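Side-chain contacts in protein translation elongation factor 1A (Methanosarcina mazei, PDB 3WND), which binds cysteinyl-tRNA in its GTP-bound form and probably acts in translation as an elongation factor related to SelB and EF-Tu: residues 103-108 with 288-293; 351-356 with 361-366. One frame throughout, in Å; residues are numbered along the deposited sequence.

From the N terminus, residues 103-108 come first, on helix 98-109 beside the mixed sheet of the GTPase domain. The chain then completes this domain, runs through an all-beta domain (strands 194-203 to 272-274) and enters the last one before 288-293 returns to the helix. Interaction 1 closes a loop of 179 residues between its segments. Interaction 2 is local: 351-356 and 361-366 form a hairpin. The two are in series and neither nest nor cross. The centres of interactions 1 and 2 lie about 7 Å apart, and Ser290 N probably hydrogen-bonds to Ala364 O. Interaction 1 joins helix 98-109 to the end of strand 282-289; interaction 2 joins two strands of the same C-terminal sheet.

Interaction 1: residues 103-108 with 288-293; sequences CIIALD and TVSKFT
The phenyl ring of Phe292 meets the methyl CD1 of Ile105 obliquely. The nearer point is the ring's attachment: Ile105 CD1 lies 3.9 Å from Phe292 CB and 4.3 Å from Phe292 CG. This is a domain-to-domain contact. Helix 98-109 packs beside the sheet of the GTPase domain, while 288-293 leaves the end of strand 282-289 in the C-terminal beta domain through an ST turn.

Ile105 carries the helix side of the contact. Its CG1 is anti to the carbonyl carbon (chi1 -78°), and the nearly extended second torsion sends CD1 out toward Phe292. The two side chains cross at about a right angle. The other branch, Ile105 CG2, faces the serine and comes no closer than 4.3 Å to Ser290 OG. No hydrogen bond links the segments, and only 94 Å² is buried between them. The contact is therefore small and apolar in character.

Gln361 bridges the same region: Ile105 touches its side chain, and its NE2 donates to Phe292 O. The backbone of Ser290 pairs with that of Ala364, which ties the turn to strand 363-369. A citric acid molecule, probably from the crystallisation liquor, lies about 4 Å from the side chain of Ile105. The contact lies away from the GDP-binding residues.

The turn itself is held by the buried serine hydroxyl. Ser290 OG accepts from Phe292 N at 2.9 Å, with an N-H...O angle of 158°.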
loop_
_atom_site.group_PDB
_atom_site.type_symbol
_atom_site.label_atom_id
_atom_site.label_comp_id
_atom_site.label_asym_id
_atom_site.label_seq_id
_atom_site.Cartn_x
_atom_site.Cartn_y
_atom_site.Cartn_z
ATOM N N CYS A 103 7.689 9.814 -4.570
ATOM C CA CYS A 103 6.484 9.385 -3.748
ATOM C C CYS A 103 5.184 10.042 -4.204
ATOM O O CYS A 103 4.137 9.401 -4.239
ATOM C CB CYS A 103 6.686 9.772 -2.247
ATOM S SG CYS A 103 7.853 8.630 -1.452
ATOM N N ILE A 104 5.233 11.384 -4.464
ATOM C CA ILE A 104 4.071 12.067 -5.000
ATOM C C ILE A 104 3.621 11.455 -6.305
ATOM O O ILE A 104 2.454 11.194 -6.489
ATOM C CB ILE A 104 4.396 13.571 -5.202
ATOM C CG1 ILE A 104 4.526 14.197 -3.795
ATOM C CG2 ILE A 104 3.315 14.293 -6.052
ATOM C CD1 ILE A 104 5.035 15.645 -3.846
ATOM N N ILE A 105 4.568 11.156 -7.220
ATOM C CA ILE A 105 4.222 10.564 -8.486
ATOM C C ILE A 105 3.611 9.167 -8.269
ATOM O O ILE A 105 2.580 8.830 -8.908
ATOM C CB ILE A 105 5.469 10.513 -9.376
ATOM C CG1 ILE A 105 5.696 11.918 -9.958
ATOM C CG2 ILE A 105 5.213 9.518 -10.512
ATOM C CD1 ILE A 105 7.088 12.093 -10.508
ATOM N N ALA A 106 4.191 8.407 -7.360
ATOM C CA ALA A 106 3.640 7.054 -7.088
ATOM C C ALA A 106 2.233 7.109 -6.550
ATOM O O ALA A 106 1.363 6.352 -7.004
ATOM C CB ALA A 106 4.501 6.268 -6.117
ATOM N N LEU A 107 1.997 7.999 -5.549
ATOM C CA LEU A 107 0.652 8.079 -4.985
ATOM C C LEU A 107 -0.320 8.451 -6.080
ATOM O O LEU A 107 -1.479 7.944 -6.106
ATOM C CB LEU A 107 0.658 9.161 -3.901
ATOM C CG LEU A 107 1.403 8.765 -2.592
ATOM C CD1 LEU A 107 1.637 10.032 -1.709
ATOM C CD2 LEU A 107 0.605 7.674 -1.816
ATOM N N ASP A 108 0.098 9.374 -6.960
ATOM C CA ASP A 108 -0.836 9.860 -7.991
ATOM C C ASP A 108 -1.091 8.805 -9.064
ATOM O O ASP A 108 -2.244 8.605 -9.465
ATOM C CB ASP A 108 -0.296 11.202 -8.562
ATOM C CG ASP A 108 -1.220 11.797 -9.540
ATOM O OD1 ASP A 108 -2.343 12.246 -9.185
ATOM O OD2 ASP A 108 -0.734 11.936 -10.675
ATOM N N THR A 288 -1.304 4.249 -18.825
ATOM C CA THR A 288 -1.202 5.666 -18.888
ATOM C C THR A 288 0.216 5.904 -18.373
ATOM O O THR A 288 0.541 5.538 -17.213
ATOM C CB THR A 288 -2.217 6.338 -17.949
ATOM O OG1 THR A 288 -3.532 6.149 -18.456
ATOM C CG2 THR A 288 -1.977 7.784 -17.990
ATOM N N VAL A 289 1.054 6.474 -19.237
ATOM C CA VAL A 289 2.478 6.733 -18.932
ATOM C C VAL A 289 2.727 8.095 -18.294
ATOM O O VAL A 289 2.183 9.103 -18.698
ATOM C CB VAL A 289 3.292 6.644 -20.269
ATOM C CG1 VAL A 289 4.812 6.820 -20.032
ATOM C CG2 VAL A 289 2.983 5.318 -21.052
ATOM N N SER A 290 3.474 8.051 -17.186
ATOM C CA SER A 290 3.843 9.275 -16.457
ATOM C C SER A 290 4.473 10.294 -17.437
ATOM O O SER A 290 5.272 9.930 -18.339
ATOM C CB SER A 290 4.936 8.911 -15.522
ATOM O OG SER A 290 5.363 10.039 -14.735
ATOM N N LYS A 291 4.233 11.574 -17.141
ATOM C CA LYS A 291 4.974 12.596 -17.887
ATOM C C LYS A 291 6.451 12.601 -17.456
ATOM O O LYS A 291 7.302 13.198 -18.135
ATOM C CB LYS A 291 4.404 13.969 -17.540
ATOM C CG LYS A 291 3.071 14.172 -18.190
ATOM C CD LYS A 291 2.478 15.485 -17.760
ATOM C CE LYS A 291 1.020 15.407 -18.139
ATOM N NZ LYS A 291 0.425 16.710 -17.782
ATOM N N PHE A 292 6.776 12.006 -16.294
ATOM C CA PHE A 292 8.100 12.123 -15.730
ATOM C C PHE A 292 8.924 10.833 -15.840
ATOM O O PHE A 292 9.570 10.411 -14.894
ATOM C CB PHE A 292 7.987 12.647 -14.291
ATOM C CG PHE A 292 7.485 14.087 -14.267
ATOM C CD1 PHE A 292 8.404 15.112 -14.521
ATOM C CD2 PHE A 292 6.145 14.370 -14.174
ATOM C CE1 PHE A 292 7.938 16.425 -14.640
ATOM C CE2 PHE A 292 5.703 15.653 -14.279
ATOM C CZ PHE A 292 6.561 16.678 -14.498
ATOM N N THR A 293 8.876 10.229 -17.006
ATOM C CA THR A 293 9.653 9.052 -17.277
ATOM C C THR A 293 10.226 9.114 -18.718
ATOM O O THR A 293 10.037 10.109 -19.411
ATOM C CB THR A 293 8.819 7.746 -17.032
ATOM O OG1 THR A 293 9.710 6.612 -17.005
ATOM C CG2 THR A 293 7.772 7.527 -18.127
#

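Interaction 2: residues 351-356 with 361-366; sequences RFLLAN and QRFAAY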
loop_
_atom_site.group_PDB
_atom_site.type_symbol
_atom_site.label_atom_id
_atom_site.label_comp_id
_atom_site.label_asym_id
_atom_site.label_seq_id
_atom_site.Cartn_x
_atom_site.Cartn_y
_atom_site.Cartn_z
ATOM N N ARG A 351 -4.942 -2.551 -9.884
ATOM C CA ARG A 351 -4.136 -1.586 -10.643
ATOM C C ARG A 351 -2.689 -2.136 -10.725
ATOM O O ARG A 351 -2.094 -2.577 -9.717
ATOM C CB ARG A 351 -4.171 -0.164 -10.022
ATOM C CG ARG A 351 -3.391 0.820 -10.829
ATOM C CD ARG A 351 -3.319 2.181 -10.129
ATOM N NE ARG A 351 -4.660 2.659 -9.919
ATOM C CZ ARG A 351 -5.242 3.748 -10.430
ATOM N NH1 ARG A 351 -4.589 4.643 -11.128
ATOM N NH2 ARG A 351 -6.535 3.953 -10.173
ATOM N N PHE A 352 -2.144 -2.116 -11.932
ATOM C CA PHE A 352 -0.719 -2.489 -12.129
ATOM C C PHE A 352 0.086 -1.153 -12.152
ATOM O O PHE A 352 -0.330 -0.157 -12.707
ATOM C CB PHE A 352 -0.530 -3.105 -13.511
ATOM C CG PHE A 352 -1.027 -4.543 -13.624
ATOM C CD1 PHE A 352 -0.120 -5.584 -13.693
ATOM C CD2 PHE A 352 -2.409 -4.823 -13.720
ATOM C CE1 PHE A 352 -0.561 -6.904 -13.869
ATOM C CE2 PHE A 352 -2.853 -6.137 -13.801
ATOM C CZ PHE A 352 -1.915 -7.189 -13.942
ATOM N N LEU A 353 1.267 -1.195 -11.567
ATOM C CA LEU A 353 2.235 -0.114 -11.705
ATOM C C LEU A 353 3.467 -0.664 -12.437
ATOM O O LEU A 353 3.851 -1.820 -12.251
ATOM C CB LEU A 353 2.744 0.338 -10.377
ATOM C CG LEU A 353 1.833 1.160 -9.541
ATOM C CD1 LEU A 353 2.624 1.684 -8.273
ATOM C CD2 LEU A 353 1.127 2.314 -10.271
ATOM N N LEU A 354 4.035 0.146 -13.326
ATOM C CA LEU A 354 5.277 -0.252 -14.005
ATOM C C LEU A 354 6.361 0.752 -13.646
ATOM O O LEU A 354 6.105 1.963 -13.604
ATOM C CB LEU A 354 5.052 -0.112 -15.523
ATOM C CG LEU A 354 3.935 -1.074 -16.021
ATOM C CD1 LEU A 354 3.645 -0.861 -17.511
ATOM C CD2 LEU A 354 4.273 -2.550 -15.735
ATOM N N ALA A 355 7.554 0.211 -13.447
ATOM C CA ALA A 355 8.696 1.027 -13.030
ATOM C C ALA A 355 9.894 0.712 -13.902
ATOM O O ALA A 355 9.952 -0.375 -14.525
ATOM C CB ALA A 355 9.013 0.814 -11.528
ATOM N N ASN A 356 10.861 1.649 -13.913
ATOM C CA ASN A 356 12.194 1.399 -14.462
ATOM C C ASN A 356 13.179 1.644 -13.358
ATOM O O ASN A 356 13.357 2.755 -12.914
ATOM C CB ASN A 356 12.485 2.300 -15.711
ATOM C CG ASN A 356 13.855 2.025 -16.314
ATOM O OD1 ASN A 356 14.775 1.520 -15.631
ATOM N ND2 ASN A 356 14.050 2.434 -17.541
ATOM N N GLN A 361 13.682 8.918 -11.002
ATOM C CA GLN A 361 12.244 8.848 -10.653
ATOM C C GLN A 361 11.880 7.511 -11.408
ATOM O O GLN A 361 11.856 7.467 -12.605
ATOM C CB GLN A 361 11.523 10.074 -11.217
ATOM C CG GLN A 361 10.075 10.259 -10.700
ATOM C CD GLN A 361 9.155 9.130 -11.106
ATOM O OE1 GLN A 361 8.880 8.207 -10.274
ATOM N NE2 GLN A 361 8.697 9.155 -12.377
ATOM N N ARG A 362 11.544 6.491 -10.628
ATOM C CA ARG A 362 11.480 5.141 -11.190
ATOM C C ARG A 362 10.095 4.727 -11.677
ATOM O O ARG A 362 9.951 3.687 -12.272
ATOM C CB ARG A 362 11.996 4.130 -10.164
ATOM C CG ARG A 362 13.452 4.374 -9.876
ATOM C CD ARG A 362 13.991 3.655 -8.642
ATOM N NE ARG A 362 13.595 4.391 -7.434
ATOM C CZ ARG A 362 13.954 4.041 -6.205
ATOM N NH1 ARG A 362 14.731 2.935 -5.949
ATOM N NH2 ARG A 362 13.511 4.788 -5.200
ATOM N N PHE A 363 9.061 5.463 -11.319
ATOM C CA PHE A 363 7.690 5.065 -11.721
ATOM C C PHE A 363 7.375 5.554 -13.097
ATOM O O PHE A 363 7.541 6.735 -13.416
ATOM C CB PHE A 363 6.645 5.555 -10.719
ATOM C CG PHE A 363 6.727 4.814 -9.412
ATOM C CD1 PHE A 363 6.253 3.475 -9.307
ATOM C CD2 PHE A 363 7.403 5.370 -8.321
ATOM C CE1 PHE A 363 6.431 2.775 -8.051
ATOM C CE2 PHE A 363 7.592 4.671 -7.117
ATOM C CZ PHE A 363 7.061 3.383 -6.967
ATOM N N ALA A 364 6.947 4.606 -13.927
ATOM C CA ALA A 364 6.749 4.865 -15.332
ATOM C C ALA A 364 5.304 4.986 -15.773
ATOM O O ALA A 364 5.015 5.717 -16.714
ATOM C CB ALA A 364 7.469 3.765 -16.156
ATOM N N ALA A 365 4.426 4.214 -15.165
ATOM C CA ALA A 365 3.085 4.070 -15.734
ATOM C C ALA A 365 2.219 3.327 -14.761
ATOM O O ALA A 365 2.745 2.584 -13.911
ATOM C CB ALA A 365 3.090 3.284 -17.066
ATOM N N TYR A 366 0.885 3.571 -14.898
ATOM C CA TYR A 366 -0.056 2.566 -14.320
ATOM C C TYR A 366 -0.828 1.950 -15.460
ATOM O O TYR A 366 -0.881 2.498 -16.582
ATOM C CB TYR A 366 -1.025 3.202 -13.310
ATOM C CG TYR A 366 -2.097 4.133 -13.855
ATOM C CD1 TYR A 366 -3.304 3.609 -14.408
ATOM C CD2 TYR A 366 -1.918 5.484 -13.866
ATOM C CE1 TYR A 366 -4.305 4.479 -14.904
ATOM C CE2 TYR A 366 -2.911 6.351 -14.345
ATOM C CZ TYR A 366 -4.073 5.806 -14.904
ATOM O OH TYR A 366 -5.044 6.649 -15.336
#
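A beta hairpin with a classic bulge joins strand 352-355 to strand 363-366 in the C-terminal antiparallel sheet. At the bulge two residues, Ala364 and Ala365, stand opposite the single Leu354. Leu354 O accepts twice, from Ala364 N at 2.8 Å and from Ala365 N at 3.2 Å. Leu354 N donates almost straight to Ala365 O (176°), and Asn356 N to Arg362 O near the turn.

Arg351 and Tyr366 make a cation-pi contact. Arg351 NH1 sits over the centre of one ring face of Tyr366, 3.6 Å above its plane, with the guanidinium and ring planes 47° apart. Tyr366 CG lies between its backbone N and carbonyl carbon (chi1 70°), which turns the ring to Arg351. Replacing Tyr366 with an alanine would probably leave this guanidinium without its aromatic platform and freer to turn.

On the sheet face that carries Leu353, Ala355, Phe363 and Tyr366, Leu353 CD2 packs 3.8 Å from Tyr366 CB. Leu353 CD1 meets the Phe363 ring obliquely, 4.0 Å from CE1. Ile78 of helix 74-83 touches both Leu353 and Phe363.

The two bonds to Leu354 O hold the one-residue shift in register. Arg351, probably charged, shares NH1 between the Tyr366 face and a hydrogen bond to Leu109 O, linking the hairpin to the end of helix 98-109.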